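Local coordinates for transferrin (Manduca sexta, PDB 6WB6), which binds one ferric ion per molecule together with carbonate and transports it as a secreted insect iron carrier, at residues S113-V118 / S162-K167; A154-F159 / S180-L185; S202-A207 / A219-I224. One frame throughout, in Å; residues are numbered along the deposited sequence.

In the fold
From strand 112-114 the chain runs through helices 121-131 and 147-158 and returns in strand 161-163. Interaction 1 closes this loop by setting 113-118 beside 162-167. Interaction 2 opens within that loop at 154-159 and closes later, with 180-185 at the end of helix 172-181. The two therefore cross. They meet where the backbone of 162-164 bonds to that of H184 and L185. Interaction 3 follows in series and joins the start of helix 203-213 to strand 218-222. That strand lies next to 112-114, so interactions 1 and 3 share one sheet. Together they tie helices 147-158, 172-181 and 203-213 to the mixed sheet beside the iron and carbonate.

Interaction 1 (S113-V118 / S162-K167); sequences SCHTGV and SCIVGK. With CO3 (carbonate ion), chain G.
S113 OG has two polar neighbours here: S162 OG at 2.6 Å and NE2 of H115 in its own segment at 2.9 Å. The S113 hydroxyl lies between its backbone N and carbonyl carbon (chi1 64°). This turns it toward S162 and places it in the plane of the imidazole, at the ring edge. The other ring nitrogen, ND1, bonds to G123 O, so the H115 ring is held from both nitrogens and has little freedom to turn. I164 packs on one face of the same ring. Its CD1 stands over the centre, 3.7 Å from the centroid, in a CH-pi contact. CG1 of I164 lies 3.3 Å from H115 CD2.

Backbone bonds also join the two segments. C163 N donates to S113 O, and H115 N reaches C163 O over 3.3 Å, tilted somewhat from the carbonyl plane. Further on, V118 N gives a nearly straight bond to V165 O at 2.8 Å, with an angle of 172° at the hydrogen. A water bonded to H115 O and V165 N bridges the chains. V118 CG1 lies against the backbone of G166 and K167. A CB on G166 would collide with that methyl, and its backbone angles also call for glycine.

The T116 side chain turns the other way. Its OG1 donates to carbonate O2 at 2.8 Å. R120 NE, V122 N and G123 N also bond to this anion, which binds the iron through its other two oxygens. This is consistent with the contact holding the loop of the anion-binding threonine. Strand 218-222 flanks 113-114 on the side away from 162-163, helix 121-131 packs on V118 and I164 through Y124, and disulfides C114-C210 and C163-C189 anchor both strands.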
loop_
_atom_site.group_PDB
_atom_site.type_symbol
_atom_site.label_atom_id
_atom_site.label_comp_id
_atom_site.label_asym_id
_atom_site.label_seq_id
_atom_site.Cartn_x
_atom_site.Cartn_y
_atom_site.Cartn_z
ATOM N N SER A 113 4.391 18.357 -22.319
ATOM C CA SER A 113 5.395 17.537 -21.646
ATOM C C SER A 113 5.050 16.058 -21.716
ATOM O O SER A 113 3.888 15.677 -21.585
ATOM C CB SER A 113 5.524 17.938 -20.172
ATOM O OG SER A 113 4.331 17.684 -19.453
ATOM N N CYS A 114 6.078 15.229 -21.911
ATOM C CA CYS A 114 5.925 13.793 -22.083
ATOM C C CYS A 114 6.643 13.077 -20.954
ATOM O O CYS A 114 7.874 13.140 -20.848
ATOM C CB CYS A 114 6.480 13.333 -23.433
ATOM S SG CYS A 114 5.802 14.164 -24.862
ATOM N N HIS A 115 5.880 12.356 -20.149
ATOM C CA HIS A 115 6.361 11.769 -18.918
ATOM C C HIS A 115 6.247 10.262 -19.022
ATOM O O HIS A 115 5.382 9.731 -19.727
ATOM C CB HIS A 115 5.545 12.259 -17.699
ATOM C CG HIS A 115 5.639 13.740 -17.467
ATOM N ND1 HIS A 115 6.499 14.300 -16.546
ATOM C CD2 HIS A 115 5.005 14.776 -18.061
ATOM C CE1 HIS A 115 6.408 15.616 -16.597
ATOM N NE2 HIS A 115 5.489 15.931 -17.489
ATOM N N THR A 116 7.108 9.571 -18.291
ATOM C CA THR A 116 7.004 8.119 -18.231
ATOM C C THR A 116 5.699 7.709 -17.581
ATOM O O THR A 116 4.934 6.907 -18.127
ATOM C CB THR A 116 8.182 7.548 -17.458
ATOM O OG1 THR A 116 8.165 8.058 -16.120
ATOM C CG2 THR A 116 9.447 7.933 -18.130
ATOM N N GLY A 117 5.430 8.261 -16.407
ATOM C CA GLY A 117 4.214 7.956 -15.695
ATOM C C GLY A 117 4.332 8.453 -14.277
ATOM O O GLY A 117 5.409 8.821 -13.811
ATOM N N VAL A 118 3.201 8.431 -13.579
ATOM C CA VAL A 118 3.162 9.004 -12.239
ATOM C C VAL A 118 4.051 8.213 -11.287
ATOM O O VAL A 118 4.161 6.981 -11.362
ATOM C CB VAL A 118 1.723 9.076 -11.704
ATOM C CG1 VAL A 118 1.173 7.704 -11.370
ATOM C CG2 VAL A 118 1.682 9.998 -10.474
ATOM N N SER A 162 0.219 17.430 -20.841
ATOM C CA SER A 162 1.208 16.413 -20.520
ATOM C C SER A 162 0.632 15.042 -20.831
ATOM O O SER A 162 -0.528 14.904 -21.234
ATOM C CB SER A 162 1.644 16.506 -19.068
ATOM O OG SER A 162 1.873 17.857 -18.674
ATOM N N CYS A 163 1.479 14.024 -20.684
ATOM C CA CYS A 163 1.016 12.649 -20.550
ATOM C C CYS A 163 1.610 12.066 -19.278
ATOM O O CYS A 163 2.803 11.731 -19.247
ATOM C CB CYS A 163 1.404 11.776 -21.752
ATOM S SG CYS A 163 0.847 10.098 -21.492
ATOM N N ILE A 164 0.774 11.885 -18.251
ATOM C CA ILE A 164 1.256 11.327 -16.989
ATOM C C ILE A 164 0.289 10.254 -16.518
ATOM O O ILE A 164 -0.581 10.509 -15.673
ATOM C CB ILE A 164 1.456 12.406 -15.912
ATOM C CG1 ILE A 164 2.414 13.488 -16.386
ATOM C CG2 ILE A 164 2.100 11.766 -14.682
ATOM C CD1 ILE A 164 2.654 14.599 -15.321
ATOM N N VAL A 165 0.469 9.035 -17.031
ATOM C CA VAL A 165 -0.473 7.944 -16.801
ATOM C C VAL A 165 -0.215 7.275 -15.462
ATOM O O VAL A 165 0.815 7.496 -14.812
ATOM C CB VAL A 165 -0.425 6.890 -17.928
ATOM C CG1 VAL A 165 -0.476 7.532 -19.258
ATOM C CG2 VAL A 165 0.816 6.037 -17.849
ATOM N N GLY A 166 -1.140 6.431 -15.061
ATOM C CA GLY A 166 -0.938 5.577 -13.907
ATOM C C GLY A 166 -1.902 5.919 -12.791
ATOM O O GLY A 166 -2.839 6.705 -12.953
ATOM N N LYS A 167 -1.647 5.322 -11.633
ATOM C CA LYS A 167 -2.511 5.487 -10.466
ATOM C C LYS A 167 -2.034 6.707 -9.684
ATOM O O LYS A 167 -1.084 6.633 -8.905
ATOM C CB LYS A 167 -2.499 4.221 -9.618
ATOM C CG LYS A 167 -2.997 2.969 -10.323
ATOM C CD LYS A 167 -4.132 3.238 -11.295
ATOM C CE LYS A 167 -5.074 2.044 -11.463
ATOM N NZ LYS A 167 -4.548 1.011 -12.394
HETATM C C CO3 G . 11.127 6.270 -14.446
HETATM O O1 CO3 G . 10.459 5.171 -14.627
HETATM O O2 CO3 G . 10.515 7.366 -14.713
HETATM O O3 CO3 G . 12.347 6.317 -14.003
HETATM O O HOH W 1 2.802 8.872 -18.893
#

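Interaction 2 (A154-F159 / S180-L185)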
loop_
_atom_site.group_PDB
_atom_site.type_symbol
_atom_site.label_atom_id
_atom_site.label_comp_id
_atom_site.label_asym_id
_atom_site.label_seq_id
_atom_site.Cartn_x
_atom_site.Cartn_y
_atom_site.Cartn_z
ATOM N N ALA A 154 0.162 21.532 -9.756
ATOM C CA ALA A 154 1.370 22.225 -10.173
ATOM C C ALA A 154 1.751 21.824 -11.594
ATOM O O ALA A 154 2.020 22.675 -12.441
ATOM C CB ALA A 154 2.503 21.926 -9.189
ATOM N N LEU A 155 1.793 20.531 -11.874
ATOM C CA LEU A 155 2.160 20.121 -13.220
ATOM C C LEU A 155 1.151 20.634 -14.253
ATOM O O LEU A 155 1.545 21.195 -15.281
ATOM C CB LEU A 155 2.305 18.609 -13.262
ATOM C CG LEU A 155 3.568 18.159 -12.500
ATOM C CD1 LEU A 155 3.435 16.715 -12.066
ATOM C CD2 LEU A 155 4.865 18.383 -13.351
ATOM N N SER A 156 -0.156 20.482 -13.992
ATOM C CA SER A 156 -1.169 20.855 -14.988
ATOM C C SER A 156 -1.266 22.357 -15.199
ATOM O O SER A 156 -1.822 22.795 -16.210
ATOM C CB SER A 156 -2.546 20.347 -14.590
ATOM O OG SER A 156 -2.960 20.976 -13.414
ATOM N N THR A 157 -0.753 23.140 -14.257
ATOM C CA THR A 157 -0.650 24.589 -14.368
ATOM C C THR A 157 0.661 25.056 -14.999
ATOM O O THR A 157 0.710 26.160 -15.548
ATOM C CB THR A 157 -0.791 25.193 -12.960
ATOM O OG1 THR A 157 -2.164 25.122 -12.569
ATOM C CG2 THR A 157 -0.293 26.625 -12.890
ATOM N N PHE A 158 1.723 24.259 -14.930
ATOM C CA PHE A 158 3.012 24.679 -15.474
ATOM C C PHE A 158 3.142 24.259 -16.934
ATOM O O PHE A 158 3.539 25.049 -17.792
ATOM C CB PHE A 158 4.137 24.070 -14.633
ATOM C CG PHE A 158 5.540 24.538 -14.991
ATOM C CD1 PHE A 158 5.994 25.802 -14.647
ATOM C CD2 PHE A 158 6.425 23.681 -15.596
ATOM C CE1 PHE A 158 7.286 26.197 -14.931
ATOM C CE2 PHE A 158 7.730 24.078 -15.874
ATOM C CZ PHE A 158 8.152 25.329 -15.545
ATOM N N PHE A 159 2.826 23.010 -17.220
ATOM C CA PHE A 159 2.825 22.520 -18.580
ATOM C C PHE A 159 1.463 22.791 -19.203
ATOM O O PHE A 159 0.441 22.843 -18.513
ATOM C CB PHE A 159 3.182 21.027 -18.604
ATOM C CG PHE A 159 4.577 20.728 -18.055
ATOM C CD1 PHE A 159 5.701 21.299 -18.635
ATOM C CD2 PHE A 159 4.754 19.889 -16.978
ATOM C CE1 PHE A 159 6.986 21.039 -18.141
ATOM C CE2 PHE A 159 6.027 19.619 -16.482
ATOM C CZ PHE A 159 7.146 20.188 -17.074
ATOM N N SER A 180 -10.235 13.489 -14.194
ATOM C CA SER A 180 -11.153 14.469 -14.773
ATOM C C SER A 180 -10.667 15.894 -14.548
ATOM O O SER A 180 -10.524 16.662 -15.506
ATOM C CB SER A 180 -12.549 14.306 -14.178
ATOM O OG SER A 180 -13.002 12.978 -14.333
ATOM N N GLN A 181 -10.404 16.267 -13.284
ATOM C CA GLN A 181 -10.156 17.678 -12.972
ATOM C C GLN A 181 -8.852 18.192 -13.585
ATOM O O GLN A 181 -8.760 19.382 -13.921
ATOM C CB GLN A 181 -10.171 17.878 -11.453
ATOM C CG GLN A 181 -9.723 19.275 -10.937
ATOM C CD GLN A 181 -10.718 20.411 -11.213
ATOM O OE1 GLN A 181 -11.938 20.232 -11.124
ATOM N NE2 GLN A 181 -10.187 21.602 -11.530
ATOM N N TYR A 182 -7.851 17.323 -13.752
ATOM C CA TYR A 182 -6.542 17.672 -14.294
ATOM C C TYR A 182 -6.289 16.897 -15.586
ATOM O O TYR A 182 -5.185 16.399 -15.840
ATOM C CB TYR A 182 -5.442 17.412 -13.262
ATOM C CG TYR A 182 -5.695 18.140 -11.949
ATOM C CD1 TYR A 182 -5.386 19.486 -11.808
ATOM C CD2 TYR A 182 -6.271 17.484 -10.876
ATOM C CE1 TYR A 182 -5.633 20.140 -10.655
ATOM C CE2 TYR A 182 -6.528 18.140 -9.709
ATOM C CZ TYR A 182 -6.199 19.460 -9.604
ATOM O OH TYR A 182 -6.441 20.109 -8.441
ATOM N N SER A 183 -7.332 16.794 -16.410
ATOM C CA SER A 183 -7.274 16.033 -17.655
ATOM C C SER A 183 -6.129 16.464 -18.554
ATOM O O SER A 183 -5.622 15.658 -19.343
ATOM C CB SER A 183 -8.606 16.187 -18.397
ATOM O OG SER A 183 -8.827 17.556 -18.638
ATOM N N HIS A 184 -5.706 17.726 -18.461
ATOM C CA HIS A 184 -4.582 18.196 -19.260
ATOM C C HIS A 184 -3.347 17.316 -19.081
ATOM O O HIS A 184 -2.511 17.219 -19.988
ATOM C CB HIS A 184 -4.237 19.638 -18.886
ATOM C CG HIS A 184 -5.057 20.660 -19.602
ATOM N ND1 HIS A 184 -4.987 22.007 -19.309
ATOM C CD2 HIS A 184 -5.964 20.538 -20.600
ATOM C CE1 HIS A 184 -5.817 22.670 -20.096
ATOM N NE2 HIS A 184 -6.420 21.803 -20.890
ATOM N N LEU A 185 -3.224 16.660 -17.932
ATOM C CA LEU A 185 -2.082 15.794 -17.671
ATOM C C LEU A 185 -2.130 14.500 -18.475
ATOM O O LEU A 185 -1.159 13.730 -18.440
ATOM C CB LEU A 185 -2.029 15.492 -16.187
ATOM C CG LEU A 185 -1.742 16.728 -15.328
ATOM C CD1 LEU A 185 -1.817 16.376 -13.881
ATOM C CD2 LEU A 185 -0.393 17.323 -15.611
HETATM O O HOH W 2 -2.738 22.546 -18.542
#
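S156 faces 180-185, and its short side chain meets two different residues. Its CB rests on L185, 3.8 Å from CG and at a similar distance from CD2. Its OG then approaches the edge of the Y182 ring, near the ring plane, 3.3 Å from CD1. The hydroxyl sits between the backbone N and the carbonyl carbon (chi1 65°). From there it also bonds back to K153 O and L152 O, one turn earlier in its own helix, which share its proton. The hydroxyl is thus satisfied within helix 147-158 and meets only ring carbons across the contact.

L185 carries most of the apolar packing. CD2 lies 3.6 Å from S156 N, along the backbone of the helix. The same methyl touches L155 CB at 3.8 Å, while CD1 lies near S156 CB. L152 and W168 border this leucine as well. With L185 cut back to an alanine, CG and both methyls are lost, and a gap is likely to open against S156 and the CB of L155.

Residues 180-185 are the end of helix 172-181 and the turn that follows, packed here on the C-terminal end of helix 147-158. Y182 is the first residue to leave the helix, and L185 N bonds to its carbonyl O at 2.9 Å. H184 and L185 also bond to the backbone of S162 and I164. The tyrosine hydroxyl reaches E149, so the ring lies along helix 147-158 and is tied to it at its far end. H184 lies at the outer margin, with its ring edge toward S156 O.

No direct hydrogen bond joins the two segments, so the contact probably depends on close packing. The polar anchors of S156 and Y182 are both on helix 147-158.

Interaction 3 (S202-A207 / A219-I224). With FE (Fe (III) ion), chain E.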
loop_
_atom_site.group_PDB
_atom_site.type_symbol
_atom_site.label_atom_id
_atom_site.label_comp_id
_atom_site.label_asym_id
_atom_site.label_seq_id
_atom_site.Cartn_x
_atom_site.Cartn_y
_atom_site.Cartn_z
ATOM N N SER A 202 3.543 6.538 -23.025
ATOM C CA SER A 202 3.967 6.568 -21.636
ATOM C C SER A 202 5.183 5.673 -21.499
ATOM O O SER A 202 5.587 4.990 -22.441
ATOM C CB SER A 202 2.836 6.129 -20.689
ATOM O OG SER A 202 2.527 4.761 -20.885
ATOM N N GLY A 203 5.794 5.711 -20.338
ATOM C CA GLY A 203 6.987 4.910 -20.122
ATOM C C GLY A 203 8.193 5.563 -20.787
ATOM O O GLY A 203 8.095 6.618 -21.414
ATOM N N TYR A 204 9.355 4.953 -20.596
ATOM C CA TYR A 204 10.638 5.513 -21.085
ATOM C C TYR A 204 10.644 5.708 -22.595
ATOM O O TYR A 204 11.113 6.691 -23.013
ATOM C CB TYR A 204 11.830 4.656 -20.686
ATOM C CG TYR A 204 11.989 4.355 -19.219
ATOM C CD1 TYR A 204 12.423 5.314 -18.326
ATOM C CD2 TYR A 204 11.773 3.084 -18.761
ATOM C CE1 TYR A 204 12.602 5.037 -16.992
ATOM C CE2 TYR A 204 11.973 2.773 -17.448
ATOM C CZ TYR A 204 12.353 3.755 -16.567
ATOM O OH TYR A 204 12.606 3.384 -15.336
ATOM N N GLU A 205 10.150 4.748 -23.337
ATOM C CA GLU A 205 10.139 4.859 -24.788
ATOM C C GLU A 205 8.940 5.647 -25.282
ATOM O O GLU A 205 9.079 6.463 -26.184
ATOM C CB GLU A 205 10.124 3.476 -25.434
ATOM C CG GLU A 205 10.548 3.499 -26.877
ATOM C CD GLU A 205 10.681 2.108 -27.450
ATOM O OE1 GLU A 205 10.756 1.138 -26.654
ATOM O OE2 GLU A 205 10.714 1.993 -28.694
ATOM N N GLY A 206 7.762 5.414 -24.693
ATOM C CA GLY A 206 6.575 6.141 -25.098
ATOM C C GLY A 206 6.698 7.637 -24.903
ATOM O O GLY A 206 6.129 8.418 -25.666
ATOM N N ALA A 207 7.449 8.069 -23.898
ATOM C CA ALA A 207 7.665 9.499 -23.749
ATOM C C ALA A 207 8.402 10.067 -24.950
ATOM O O ALA A 207 8.111 11.176 -25.388
ATOM C CB ALA A 207 8.444 9.784 -22.474
ATOM N N ALA A 219 10.413 15.777 -23.186
ATOM C CA ALA A 219 10.238 14.406 -22.718
ATOM C C ALA A 219 11.165 14.227 -21.534
ATOM O O ALA A 219 12.315 14.662 -21.583
ATOM C CB ALA A 219 10.567 13.374 -23.803
ATOM N N PHE A 220 10.640 13.678 -20.451
ATOM C CA PHE A 220 11.441 13.304 -19.296
ATOM C C PHE A 220 11.620 11.786 -19.312
ATOM O O PHE A 220 10.652 11.039 -19.144
ATOM C CB PHE A 220 10.770 13.784 -18.008
ATOM C CG PHE A 220 10.553 15.281 -17.970
ATOM C CD1 PHE A 220 11.600 16.134 -17.696
ATOM C CD2 PHE A 220 9.314 15.829 -18.230
ATOM C CE1 PHE A 220 11.406 17.507 -17.658
ATOM C CE2 PHE A 220 9.119 17.214 -18.198
ATOM C CZ PHE A 220 10.172 18.044 -17.918
ATOM N N THR A 221 12.848 11.330 -19.517
ATOM C CA THR A 221 13.077 9.908 -19.600
ATOM C C THR A 221 14.513 9.625 -19.145
ATOM O O THR A 221 15.108 10.404 -18.386
ATOM C CB THR A 221 12.723 9.454 -21.023
ATOM O OG1 THR A 221 12.890 8.054 -21.133
ATOM C CG2 THR A 221 13.584 10.202 -22.076
ATOM N N LYS A 222 15.060 8.490 -19.561
ATOM C CA LYS A 222 16.415 8.122 -19.171
ATOM C C LYS A 222 17.240 7.829 -20.414
ATOM O O LYS A 222 16.716 7.597 -21.502
ATOM C CB LYS A 222 16.461 6.927 -18.210
ATOM C CG LYS A 222 15.991 5.605 -18.758
ATOM C CD LYS A 222 16.200 4.479 -17.754
ATOM C CE LYS A 222 15.403 3.252 -18.144
ATOM N NZ LYS A 222 15.232 2.270 -17.013
ATOM N N VAL A 223 18.556 7.821 -20.213
ATOM C CA VAL A 223 19.497 7.854 -21.323
ATOM C C VAL A 223 19.351 6.616 -22.178
ATOM O O VAL A 223 19.340 6.681 -23.409
ATOM C CB VAL A 223 20.931 7.977 -20.785
ATOM C CG1 VAL A 223 21.953 7.713 -21.897
ATOM C CG2 VAL A 223 21.094 9.318 -20.170
ATOM N N ILE A 224 19.273 5.458 -21.531
ATOM C CA ILE A 224 19.405 4.214 -22.261
ATOM C C ILE A 224 18.260 4.067 -23.245
ATOM O O ILE A 224 18.466 3.629 -24.386
ATOM C CB ILE A 224 19.506 3.029 -21.282
ATOM C CG1 ILE A 224 19.773 1.746 -22.040
ATOM C CG2 ILE A 224 18.246 2.889 -20.428
ATOM C CD1 ILE A 224 20.237 0.587 -21.142
HETATM FE FE FE E . 12.105 4.387 -13.558
#
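K222 and Y204 are brought together by their first torsions. CG of Y204 stands anti to the carbonyl carbon (chi1 -55°), which swings the ring out from the first turn of the helix toward the strand. CG of K222 sits between its backbone N and carbonyl carbon (chi1 66°), and the chain beyond it is extended. The lysine therefore passes obliquely over one face of the ring. Its CE lies above the centre, 3.3 Å from the centroid, a tight CH-pi contact. NZ goes on toward the phenol end and forms a cation-pi pair, 3.6 Å from the centroid.

Y204 OH binds the iron(III) ion at 2.1 Å. Y90 OH is a second ligand of this ion. R120 also makes a cation-pi contact with the Y204 ring, and F225 meets that ring at a shallow angle. The positive charges of K222 and R120 are likely to favour the phenolate form of the metal-bound oxygen.

Two tyrosine ligands, with an arginine beside the bound carbonate, are a hallmark of the transferrin iron site. Here the second tyrosine stands at the start of helix 203-213, which packs on a sheet strand. Helix 203-207 and strand 219-222 run at 139° to each other, and their axes come within 7.6 Å.

T221 holds the backbone carbonyl of Y204. Its OG1 donates to Y204 O at 2.9 Å, meeting the carbonyl from the side. T221 OG1 also lies at the edge of the Y204 ring, near its plane. Deeper along the pair, the small side chains of A207 and A219 face each other, 4.4 Å apart at their CB atoms. A219 CB also sits against A207 O at 3.7 Å, next to the C114-C210 disulfide.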